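Local atomic coordinates of aldolase (Escherichia coli, PDB entry 6VOP), a protein that is a putative class II aldolase of the class II aldolase and adducin N-terminal domain family, with a probable AraD-like fold. Residues A[47-52]-A[73-78]; A[96-101]-A[166-171]; A[83-88]-A[149-154]; A[102-107]-A[186-191]. The protein carries 2 engineered substitutions. All coordinates share one frame; numbering follows the deposited sequence.

In the fold
Along the chain interaction 1 closes first, and the segments of interactions 2, 3 and 4 then alternate. Interaction 2 pairs strands 95-99 and 166-171, neighbours in the middle of the mixed sheet, and its centre lies about 2 Å from that of the chain. Interaction 3 packs helices 80-89 and 144-153 beside it, touching through Cys170 SG and Leu86 CD1 at 3.6 Å. Interaction 4 joins the helices that follow the two strands, with Pro167 CG 3.6 Å from Ser104 CB. Interactions 3 and 4 sit on opposite sides of the chain's centre, their centres about 23 Å apart. Interactions 2, 3 and 4 thus form one connected core, with interaction 1 at the periphery, about 16 Å from interaction 2 between centres.

Interaction 1 (A[47-52]-A[73-78]); sequences TPTGSC and GDKPSA. Engineered in segment 73-78: Ala78 (natural residue Lys).
Thr49 and Lys75 lay their side chains side by side and pointing the same way, with Thr49 CG2 3.7 Å from Lys75 CG. The chi1 of Thr49 (-178°) turns OG1 away from the backbone N and leaves CG2 between that N and the carbonyl carbon, from where the methyl also reaches Lys75 O. That same oxygen accepts the amide of Thr49: N to O is 2.8 Å, and the N-H...O angle of 169° shows a nearly straight bond lying in the carbonyl plane. One residue back, the Pro48 ring and Asp74 cross obliquely, CB to CB at 3.5 Å. The carboxylate of Asp74 is turned to another partner, Arg60, through a salt bridge. At the other end Ser77 OG donates to Thr47 O over 3.1 Å, approaching nearly along the C=O axis. Asn34 of strand 33-38 touches both Thr47 and Ser77, which ties this end to the sheet. Two bonds of different origin, one backbone and one hydroxyl, thus flank the close approach of Pro48 and Pro76, whose CA atoms are 4.0 Å apart. The arrangement is a single isolated beta bridge between two loops, one following strand 44-46 and the other leading from strand 70-72 into helix 80-89.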
loop_
_atom_site.group_PDB
_atom_site.type_symbol
_atom_site.label_atom_id
_atom_site.label_comp_id
_atom_site.label_asym_id
_atom_site.label_seq_id
_atom_site.Cartn_x
_atom_site.Cartn_y
_atom_site.Cartn_z
ATOM N N THR A 47 18.233 4.141 16.475
ATOM C CA THR A 47 17.054 4.975 16.631
ATOM C C THR A 47 16.614 4.979 18.092
ATOM O O THR A 47 16.634 3.934 18.750
ATOM C CB THR A 47 15.918 4.473 15.748
ATOM O OG1 THR A 47 15.481 3.192 16.218
ATOM C CG2 THR A 47 16.388 4.347 14.310
ATOM N N PRO A 48 16.215 6.127 18.624
ATOM C CA PRO A 48 15.899 6.222 20.051
ATOM C C PRO A 48 14.532 5.628 20.373
ATOM O O PRO A 48 13.717 5.341 19.497
ATOM C CB PRO A 48 15.928 7.728 20.314
ATOM C CG PRO A 48 15.562 8.338 19.005
ATOM C CD PRO A 48 16.112 7.428 17.940
ATOM N N THR A 49 14.300 5.450 21.670
ATOM C CA THR A 49 13.044 4.886 22.144
ATOM C C THR A 49 11.916 5.904 22.020
ATOM O O THR A 49 12.132 7.118 22.074
ATOM C CB THR A 49 13.174 4.429 23.599
ATOM O OG1 THR A 49 11.947 3.826 24.028
ATOM C CG2 THR A 49 13.493 5.608 24.507
ATOM N N GLY A 50 10.700 5.392 21.853
ATOM C CA GLY A 50 9.538 6.254 21.706
ATOM C C GLY A 50 9.621 7.174 20.510
ATOM O O GLY A 50 9.150 8.317 20.571
ATOM N N SER A 51 10.213 6.702 19.416
ATOM C CA SER A 51 10.456 7.525 18.242
ATOM C C SER A 51 9.737 6.923 17.044
ATOM O O SER A 51 9.895 5.733 16.749
ATOM C CB SER A 51 11.957 7.648 17.964
ATOM O OG SER A 51 12.258 8.903 17.381
ATOM N N CYS A 52 8.941 7.747 16.368
ATOM C CA CYS A 52 8.274 7.341 15.139
ATOM C C CYS A 52 9.289 7.329 14.002
ATOM O O CYS A 52 9.926 8.350 13.722
ATOM C CB CYS A 52 7.114 8.284 14.829
ATOM S SG CYS A 52 6.373 8.057 13.199
ATOM N N GLY A 73 22.890 11.527 22.232
ATOM C CA GLY A 73 21.573 11.416 21.636
ATOM C C GLY A 73 20.511 11.037 22.654
ATOM O O GLY A 73 20.761 10.885 23.848
ATOM N N ASP A 74 19.289 10.882 22.148
ATOM C CA ASP A 74 18.172 10.483 22.986
ATOM C C ASP A 74 18.374 9.061 23.505
ATOM O O ASP A 74 19.268 8.328 23.071
ATOM C CB ASP A 74 16.858 10.578 22.211
ATOM C CG ASP A 74 16.341 11.996 22.114
ATOM O OD1 ASP A 74 16.854 12.869 22.844
ATOM O OD2 ASP A 74 15.415 12.237 21.308
ATOM N N LYS A 75 17.525 8.675 24.447
ATOM C CA LYS A 75 17.597 7.349 25.045
ATOM C C LYS A 75 17.398 6.284 23.972
ATOM O O LYS A 75 16.390 6.322 23.250
ATOM C CB LYS A 75 16.543 7.209 26.140
ATOM C CG LYS A 75 16.456 5.829 26.771
ATOM C CD LYS A 75 17.660 5.532 27.646
ATOM C CE LYS A 75 17.231 5.042 29.023
ATOM N NZ LYS A 75 15.861 4.463 29.010
ATOM N N PRO A 76 18.322 5.340 23.818
ATOM C CA PRO A 76 18.157 4.306 22.793
ATOM C C PRO A 76 16.987 3.390 23.113
ATOM O O PRO A 76 16.537 3.280 24.256
ATOM C CB PRO A 76 19.484 3.544 22.835
ATOM C CG PRO A 76 20.009 3.784 24.214
ATOM C CD PRO A 76 19.581 5.179 24.568
ATOM N N SER A 77 16.493 2.730 22.069
ATOM C CA SER A 77 15.406 1.777 22.235
ATOM C C SER A 77 15.855 0.608 23.106
ATOM O O SER A 77 17.032 0.236 23.128
ATOM C CB SER A 77 14.928 1.272 20.872
ATOM O OG SER A 77 16.006 1.173 19.956
ATOM N N ALA A 78 14.903 0.033 23.844
ATOM C CA ALA A 78 15.221 -1.115 24.686
ATOM C C ALA A 78 15.641 -2.324 23.865
ATOM O O ALA A 78 16.312 -3.218 24.394
ATOM C CB ALA A 78 14.024 -1.469 25.569
#

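Interaction 2 (A[96-101]-A[166-171])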
loop_
_atom_site.group_PDB
_atom_site.type_symbol
_atom_site.label_atom_id
_atom_site.label_comp_id
_atom_site.label_asym_id
_atom_site.label_seq_id
_atom_site.Cartn_x
_atom_site.Cartn_y
_atom_site.Cartn_z
ATOM N N VAL A 96 21.679 -3.544 11.869
ATOM C CA VAL A 96 20.564 -4.381 12.290
ATOM C C VAL A 96 19.267 -3.631 12.027
ATOM O O VAL A 96 19.111 -2.483 12.458
ATOM C CB VAL A 96 20.669 -4.771 13.777
ATOM C CG1 VAL A 96 19.495 -5.654 14.176
ATOM C CG2 VAL A 96 21.992 -5.470 14.056
ATOM N N VAL A 97 18.344 -4.276 11.318
ATOM C CA VAL A 97 17.024 -3.725 11.031
ATOM C C VAL A 97 15.992 -4.611 11.716
ATOM O O VAL A 97 15.926 -5.818 11.451
ATOM C CB VAL A 97 16.757 -3.633 9.520
ATOM C CG1 VAL A 97 15.303 -3.272 9.257
ATOM C CG2 VAL A 97 17.686 -2.617 8.879
ATOM N N HIS A 98 15.192 -4.015 12.599
ATOM C CA HIS A 98 14.169 -4.738 13.348
ATOM C C HIS A 98 12.842 -4.012 13.175
ATOM O O HIS A 98 12.672 -2.893 13.672
ATOM C CB HIS A 98 14.541 -4.853 14.827
ATOM C CG HIS A 98 13.423 -5.343 15.694
ATOM N ND1 HIS A 98 12.588 -6.373 15.318
ATOM C CD2 HIS A 98 13.004 -4.945 16.918
ATOM C CE1 HIS A 98 11.701 -6.588 16.273
ATOM N NE2 HIS A 98 11.931 -5.735 17.256
ATOM N N LEU A 99 11.908 -4.646 12.471
ATOM C CA LEU A 99 10.578 -4.104 12.251
ATOM C C LEU A 99 9.542 -5.180 12.543
ATOM O O LEU A 99 9.846 -6.373 12.555
ATOM C CB LEU A 99 10.406 -3.593 10.814
ATOM C CG LEU A 99 11.378 -2.516 10.331
ATOM C CD1 LEU A 99 11.095 -2.161 8.883
ATOM C CD2 LEU A 99 11.284 -1.286 11.212
ATOM N N HIS A 100 8.313 -4.744 12.792
ATOM C CA HIS A 100 7.181 -5.659 12.955
ATOM C C HIS A 100 6.317 -5.663 11.703
ATOM O O HIS A 100 5.102 -5.462 11.747
ATOM C CB HIS A 100 6.364 -5.287 14.185
ATOM C CG HIS A 100 7.176 -5.159 15.436
ATOM N ND1 HIS A 100 6.710 -4.510 16.557
ATOM C CD2 HIS A 100 8.420 -5.597 15.744
ATOM C CE1 HIS A 100 7.635 -4.545 17.500
ATOM N NE2 HIS A 100 8.680 -5.204 17.035
ATOM N N SER A 101 6.964 -5.888 10.562
ATOM C CA SER A 101 6.265 -5.880 9.286
ATOM C C SER A 101 5.182 -6.951 9.256
ATOM O O SER A 101 5.316 -8.023 9.857
ATOM C CB SER A 101 7.251 -6.090 8.142
ATOM O OG SER A 101 8.474 -5.428 8.402
ATOM N N GLY A 166 8.247 -10.658 15.225
ATOM C CA GLY A 166 8.601 -10.197 13.904
ATOM C C GLY A 166 10.008 -10.589 13.501
ATOM O O GLY A 166 10.670 -11.394 14.164
ATOM N N PRO A 167 10.490 -10.028 12.395
ATOM C CA PRO A 167 11.836 -10.345 11.915
ATOM C C PRO A 167 12.902 -9.413 12.476
ATOM O O PRO A 167 12.634 -8.285 12.895
ATOM C CB PRO A 167 11.704 -10.150 10.398
ATOM C CG PRO A 167 10.741 -9.017 10.290
ATOM C CD PRO A 167 9.741 -9.220 11.417
ATOM N N VAL A 168 14.134 -9.920 12.470
ATOM C CA VAL A 168 15.325 -9.162 12.845
ATOM C C VAL A 168 16.407 -9.541 11.840
ATOM O O VAL A 168 16.845 -10.696 11.806
ATOM C CB VAL A 168 15.791 -9.456 14.279
ATOM C CG1 VAL A 168 17.165 -8.854 14.523
ATOM C CG2 VAL A 168 14.787 -8.919 15.290
ATOM N N VAL A 169 16.831 -8.582 11.021
ATOM C CA VAL A 169 17.722 -8.846 9.898
ATOM C C VAL A 169 19.000 -8.033 10.063
ATOM O O VAL A 169 18.962 -6.875 10.489
ATOM C CB VAL A 169 17.038 -8.529 8.551
ATOM C CG1 VAL A 169 17.902 -8.991 7.399
ATOM C CG2 VAL A 169 15.670 -9.195 8.481
ATOM N N CYS A 170 20.128 -8.647 9.721
ATOM C CA CYS A 170 21.442 -8.027 9.791
ATOM C C CYS A 170 21.967 -7.761 8.384
ATOM O O CYS A 170 21.362 -8.149 7.381
ATOM C CB CYS A 170 22.419 -8.914 10.568
ATOM S SG CYS A 170 21.966 -9.239 12.281
ATOM N N GLY A 171 23.116 -7.101 8.320
ATOM C CA GLY A 171 23.754 -6.822 7.049
ATOM C C GLY A 171 25.103 -6.180 7.262
ATOM O O GLY A 171 25.396 -5.640 8.335
#
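His98 reaches across to the neighbouring strand with its ring edge, ND1 donating to Pro167 O at 3.1 Å. Its chi1 of 169° sets CG anti to the backbone N, and the acceptor lies only 5° out of the ring plane, although the donor is tilted from the carbonyl plane of Pro167. This bond helps to fix the ring's rotation, as does Phe82, an edge-to-face neighbour, while Val168 CG2 approaches ND1 obliquely to 3.4 Å. Val96 and Val168 share the sheet face of His98. Their CG1 branches meet at 4.0 Å; Val96 CG2, the other branch, leans to Cys170 SG. Val97 and Val169 point to the other face and form the hydrogen-bonded pair: Val97 N to Val169 O is 2.8 Å, Val169 N to Val97 O is 2.9 Å, and both bonds are almost straight. Beyond the pair, Pro167 CD lies next to Leu99 O. The ring of His165 meets both His98 and His100, and Tyr125 of a second subunit stacks on His100. The three histidines appear to turn donor atoms to a common point, which may be a metal site, unoccupied in this model. The strands themselves are an antiparallel pair at the centre of the mixed sheet of an AraD-like fold.

Interaction 3 (A[83-88]-A[149-154])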
loop_
_atom_site.group_PDB
_atom_site.type_symbol
_atom_site.label_atom_id
_atom_site.label_comp_id
_atom_site.label_asym_id
_atom_site.label_seq_id
_atom_site.Cartn_x
_atom_site.Cartn_y
_atom_site.Cartn_z
ATOM N N HIS A 83 20.554 -5.917 19.724
ATOM C CA HIS A 83 21.414 -5.416 18.658
ATOM C C HIS A 83 22.879 -5.640 19.011
ATOM O O HIS A 83 23.656 -6.158 18.202
ATOM C CB HIS A 83 21.146 -3.930 18.412
ATOM C CG HIS A 83 19.873 -3.654 17.674
ATOM N ND1 HIS A 83 19.829 -2.901 16.521
ATOM C CD2 HIS A 83 18.595 -4.021 17.932
ATOM C CE1 HIS A 83 18.581 -2.818 16.097
ATOM N NE2 HIS A 83 17.813 -3.489 16.936
ATOM N N LEU A 84 23.265 -5.268 20.235
ATOM C CA LEU A 84 24.644 -5.442 20.675
ATOM C C LEU A 84 25.041 -6.911 20.724
ATOM O O LEU A 84 26.206 -7.246 20.484
ATOM C CB LEU A 84 24.839 -4.794 22.045
ATOM C CG LEU A 84 24.745 -3.269 22.089
ATOM C CD1 LEU A 84 24.260 -2.808 23.451
ATOM C CD2 LEU A 84 26.093 -2.649 21.763
ATOM N N ALA A 85 24.091 -7.797 21.035
ATOM C CA ALA A 85 24.389 -9.224 21.045
ATOM C C ALA A 85 24.781 -9.720 19.661
ATOM O O ALA A 85 25.652 -10.588 19.536
ATOM C CB ALA A 85 23.186 -10.007 21.571
ATOM N N LEU A 86 24.164 -9.173 18.612
ATOM C CA LEU A 86 24.488 -9.600 17.256
ATOM C C LEU A 86 25.855 -9.086 16.825
ATOM O O LEU A 86 26.615 -9.806 16.167
ATOM C CB LEU A 86 23.407 -9.127 16.289
ATOM C CG LEU A 86 22.008 -9.664 16.591
ATOM C CD1 LEU A 86 20.959 -8.942 15.760
ATOM C CD2 LEU A 86 21.955 -11.165 16.354
ATOM N N TYR A 87 26.185 -7.844 17.182
ATOM C CA TYR A 87 27.491 -7.301 16.824
ATOM C C TYR A 87 28.616 -8.023 17.552
ATOM O O TYR A 87 29.700 -8.207 16.986
ATOM C CB TYR A 87 27.544 -5.803 17.127
ATOM C CG TYR A 87 26.612 -4.957 16.288
ATOM C CD1 TYR A 87 26.745 -4.899 14.906
ATOM C CD2 TYR A 87 25.609 -4.204 16.881
ATOM C CE1 TYR A 87 25.894 -4.119 14.137
ATOM C CE2 TYR A 87 24.753 -3.426 16.122
ATOM C CZ TYR A 87 24.901 -3.384 14.752
ATOM O OH TYR A 87 24.050 -2.606 14.000
ATOM N N ARG A 88 28.382 -8.441 18.795
ATOM C CA ARG A 88 29.416 -9.087 19.591
ATOM C C ARG A 88 29.672 -10.532 19.187
ATOM O O ARG A 88 30.661 -11.117 19.643
ATOM C CB ARG A 88 29.043 -9.035 21.075
ATOM C CG ARG A 88 29.221 -7.669 21.714
ATOM C CD ARG A 88 29.239 -7.769 23.227
ATOM N NE ARG A 88 27.896 -7.880 23.787
ATOM C CZ ARG A 88 27.214 -6.863 24.302
ATOM N NH1 ARG A 88 27.748 -5.649 24.330
ATOM N NH2 ARG A 88 25.996 -7.060 24.792
ATOM N N ASP A 149 19.550 -15.678 23.061
ATOM C CA ASP A 149 19.321 -16.602 21.956
ATOM C C ASP A 149 19.896 -16.058 20.657
ATOM O O ASP A 149 20.510 -16.802 19.882
ATOM C CB ASP A 149 17.826 -16.882 21.806
ATOM C CG ASP A 149 17.260 -17.661 22.974
ATOM O OD1 ASP A 149 18.053 -18.172 23.792
ATOM O OD2 ASP A 149 16.020 -17.757 23.077
ATOM N N LEU A 150 19.707 -14.760 20.400
ATOM C CA LEU A 150 20.239 -14.162 19.181
ATOM C C LEU A 150 21.759 -14.206 19.157
ATOM O O LEU A 150 22.359 -14.296 18.079
ATOM C CB LEU A 150 19.744 -12.723 19.039
ATOM C CG LEU A 150 18.317 -12.561 18.510
ATOM C CD1 LEU A 150 17.894 -11.108 18.549
ATOM C CD2 LEU A 150 18.206 -13.113 17.099
ATOM N N ALA A 151 22.400 -14.153 20.326
ATOM C CA ALA A 151 23.853 -14.272 20.370
ATOM C C ALA A 151 24.312 -15.676 19.995
ATOM O O ALA A 151 25.422 -15.843 19.477
ATOM C CB ALA A 151 24.376 -13.893 21.756
ATOM N N GLU A 152 23.480 -16.691 20.244
ATOM C CA GLU A 152 23.867 -18.055 19.896
ATOM C C GLU A 152 23.809 -18.277 18.390
ATOM O O GLU A 152 24.637 -19.008 17.834
ATOM C CB GLU A 152 22.969 -19.061 20.618
ATOM C CG GLU A 152 22.967 -18.935 22.133
ATOM C CD GLU A 152 24.069 -19.743 22.797
ATOM O OE1 GLU A 152 24.958 -20.251 22.080
ATOM O OE2 GLU A 152 24.041 -19.871 24.040
ATOM N N LEU A 153 22.847 -17.655 17.716
ATOM C CA LEU A 153 22.640 -17.849 16.288
ATOM C C LEU A 153 23.298 -16.772 15.436
ATOM O O LEU A 153 23.191 -16.825 14.207
ATOM C CB LEU A 153 21.140 -17.898 15.981
ATOM C CG LEU A 153 20.305 -18.897 16.785
ATOM C CD1 LEU A 153 18.836 -18.512 16.746
ATOM C CD2 LEU A 153 20.504 -20.314 16.265
ATOM N N ALA A 154 23.982 -15.806 16.052
ATOM C CA ALA A 154 24.484 -14.663 15.299
ATOM C C ALA A 154 25.646 -15.036 14.387
ATOM O O ALA A 154 25.800 -14.443 13.313
ATOM C CB ALA A 154 24.907 -13.547 16.254
#
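Two helices on one side of the central sheet, 80-89 and 144-153, meet here through small and branched apolar side chains. Leu86 makes the largest single contribution. Its chi1 of -60° keeps CG beside the backbone N; CD1 takes the extended position (chi2 169°), and the other branch, CD2, turns to segment 149-154, where it finds three neighbours: Leu150 O at 3.6 Å, Leu150 CB at 3.8 Å and Ala154 CB, also at 3.8 Å. One branch of the leucine therefore bridges positions four residues apart, Leu150 and Ala154. Beside it the CB methyls of Ala85 and Ala151 meet at 4.1 Å. Their lack of longer side chains accords with the close backbone approach, the CA atoms of Ala85 and Ala151 being 5.1 Å apart. Ala154 CB also comes within 4.1 Å of Leu86 CA, so Ala154 packs against the backbone of helix 80-89 as well as against the leucine methyl. Beneath, Phe160 of strand 159-162 touches both Leu86 and Leu150, and Val96 of strand 95-99 adds to the floor under Leu86. The arrangement is close apolar packing of Leu86, Leu150 and three alanines between helix 80-89 and segment 149-154, in the helical layer over one face of the mixed sheet.

Interaction 4 (A[102-107]-A[186-191])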
loop_
_atom_site.group_PDB
_atom_site.type_symbol
_atom_site.label_atom_id
_atom_site.label_comp_id
_atom_site.label_asym_id
_atom_site.label_seq_id
_atom_site.Cartn_x
_atom_site.Cartn_y
_atom_site.Cartn_z
ATOM N N THR A 102 4.113 -6.651 8.513
ATOM C CA THR A 102 2.862 -7.394 8.622
ATOM C C THR A 102 3.063 -8.883 8.367
ATOM O O THR A 102 2.742 -9.722 9.216
ATOM C CB THR A 102 1.835 -6.816 7.646
ATOM O OG1 THR A 102 1.712 -5.403 7.850
ATOM C CG2 THR A 102 0.480 -7.464 7.858
ATOM N N TRP A 103 3.606 -9.234 7.201
ATOM C CA TRP A 103 3.614 -10.632 6.785
ATOM C C TRP A 103 4.686 -11.451 7.493
ATOM O O TRP A 103 4.483 -12.645 7.736
ATOM C CB TRP A 103 3.778 -10.712 5.269
ATOM C CG TRP A 103 2.754 -9.890 4.554
ATOM C CD1 TRP A 103 2.858 -8.576 4.202
ATOM C CD2 TRP A 103 1.456 -10.319 4.125
ATOM N NE1 TRP A 103 1.711 -8.163 3.571
ATOM C CE2 TRP A 103 0.834 -9.213 3.511
ATOM C CE3 TRP A 103 0.763 -11.531 4.192
ATOM C CZ2 TRP A 103 -0.446 -9.284 2.967
ATOM C CZ3 TRP A 103 -0.509 -11.599 3.650
ATOM C CH2 TRP A 103 -1.099 -10.483 3.046
ATOM N N SER A 104 5.825 -10.845 7.826
ATOM C CA SER A 104 6.817 -11.558 8.625
ATOM C C SER A 104 6.306 -11.791 10.040
ATOM O O SER A 104 6.472 -12.886 10.593
ATOM C CB SER A 104 8.130 -10.780 8.647
ATOM O OG SER A 104 8.444 -10.293 7.360
ATOM N N THR A 105 5.679 -10.772 10.637
ATOM C CA THR A 105 5.078 -10.946 11.954
ATOM C C THR A 105 3.948 -11.964 11.904
ATOM O O THR A 105 3.760 -12.741 12.849
ATOM C CB THR A 105 4.567 -9.608 12.490
ATOM O OG1 THR A 105 5.587 -8.609 12.359
ATOM C CG2 THR A 105 4.182 -9.738 13.957
ATOM N N ALA A 106 3.185 -11.981 10.808
ATOM C CA ALA A 106 2.131 -12.978 10.660
ATOM C C ALA A 106 2.714 -14.386 10.622
ATOM O O ALA A 106 2.245 -15.285 11.331
ATOM C CB ALA A 106 1.311 -12.697 9.400
ATOM N N LEU A 107 3.747 -14.593 9.800
ATOM C CA LEU A 107 4.379 -15.906 9.725
ATOM C C LEU A 107 4.875 -16.360 11.092
ATOM O O LEU A 107 4.725 -17.532 11.454
ATOM C CB LEU A 107 5.529 -15.877 8.716
ATOM C CG LEU A 107 6.273 -17.194 8.468
ATOM C CD1 LEU A 107 5.462 -18.138 7.589
ATOM C CD2 LEU A 107 7.640 -16.929 7.855
ATOM N N GLU A 186 8.968 -9.783 1.818
ATOM C CA GLU A 186 8.348 -10.096 0.537
ATOM C C GLU A 186 8.075 -11.589 0.412
ATOM O O GLU A 186 7.024 -11.997 -0.094
ATOM C CB GLU A 186 9.245 -9.611 -0.602
ATOM C CG GLU A 186 8.793 -10.027 -1.986
ATOM C CD GLU A 186 7.698 -9.139 -2.536
ATOM O OE1 GLU A 186 7.233 -9.410 -3.664
ATOM O OE2 GLU A 186 7.300 -8.177 -1.845
ATOM N N THR A 187 9.007 -12.419 0.882
ATOM C CA THR A 187 8.836 -13.863 0.766
ATOM C C THR A 187 7.732 -14.367 1.687
ATOM O O THR A 187 6.934 -15.226 1.292
ATOM C CB THR A 187 10.158 -14.568 1.057
ATOM O OG1 THR A 187 11.080 -14.281 0.000
ATOM C CG2 THR A 187 9.961 -16.075 1.151
ATOM N N ALA A 188 7.665 -13.848 2.915
ATOM C CA ALA A 188 6.554 -14.200 3.793
ATOM C C ALA A 188 5.226 -13.743 3.207
ATOM O O ALA A 188 4.203 -14.411 3.392
ATOM C CB ALA A 188 6.760 -13.598 5.182
ATOM N N LYS A 189 5.227 -12.617 2.490
ATOM C CA LYS A 189 4.010 -12.151 1.834
ATOM C C LYS A 189 3.581 -13.107 0.727
ATOM O O LYS A 189 2.383 -13.340 0.530
ATOM C CB LYS A 189 4.226 -10.744 1.280
ATOM C CG LYS A 189 2.981 -10.093 0.705
ATOM C CD LYS A 189 3.268 -8.664 0.270
ATOM C CE LYS A 189 2.002 -7.959 -0.186
ATOM N NZ LYS A 189 2.277 -6.576 -0.663
ATOM N N LEU A 190 4.543 -13.675 -0.003
ATOM C CA LEU A 190 4.197 -14.637 -1.044
ATOM C C LEU A 190 3.657 -15.932 -0.453
ATOM O O LEU A 190 2.793 -16.574 -1.061
ATOM C CB LEU A 190 5.412 -14.928 -1.921
ATOM C CG LEU A 190 5.948 -13.743 -2.721
ATOM C CD1 LEU A 190 7.058 -14.193 -3.657
ATOM C CD2 LEU A 190 4.822 -13.080 -3.492
ATOM N N ILE A 191 4.150 -16.325 0.724
ATOM C CA ILE A 191 3.680 -17.553 1.362
ATOM C C ILE A 191 2.176 -17.486 1.595
ATOM O O ILE A 191 1.427 -18.393 1.214
ATOM C CB ILE A 191 4.445 -17.802 2.674
ATOM C CG1 ILE A 191 5.875 -18.255 2.378
ATOM C CG2 ILE A 191 3.727 -18.835 3.523
ATOM C CD1 ILE A 191 6.676 -18.587 3.616
#
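Lys189 runs over one face of the Trp103 indole, and each carbon of its chain finds the ring. CB begins above the pyrrole side, 3.7 Å from Trp103 CG. CG follows, 3.6 Å from the centroid of the five-membered ring and just 6° off its normal, the geometry of a CH-pi contact. CD comes next, 3.7 Å from Trp103 NE1, and CE lies 3.8 Å from the same nitrogen. A chi1 of -174° points CG away from the lysine's own backbone N, and the extended chain beyond it leads NZ past the indole. Beside the lysine, Ala188 CB packs on the backbone of the other helix, 3.6 Å from Trp103 O. Farther along, Leu107 and Ile191 cross at about a right angle, their CD1 methyls 4.2 Å apart. The short segments of the helices approach to 7.8 Å between axes, at an angle of 65°. Outside the pair, Glu185 accepts from Trp103 N and is bonded to Ser104 OG, while Ile193 of a second subunit packs on Trp103. Chemically the contact is dispersion and CH-pi: the aliphatic part of the lysine serves as an apolar surface for the indole, and the ammonium takes no part in holding the two segments together.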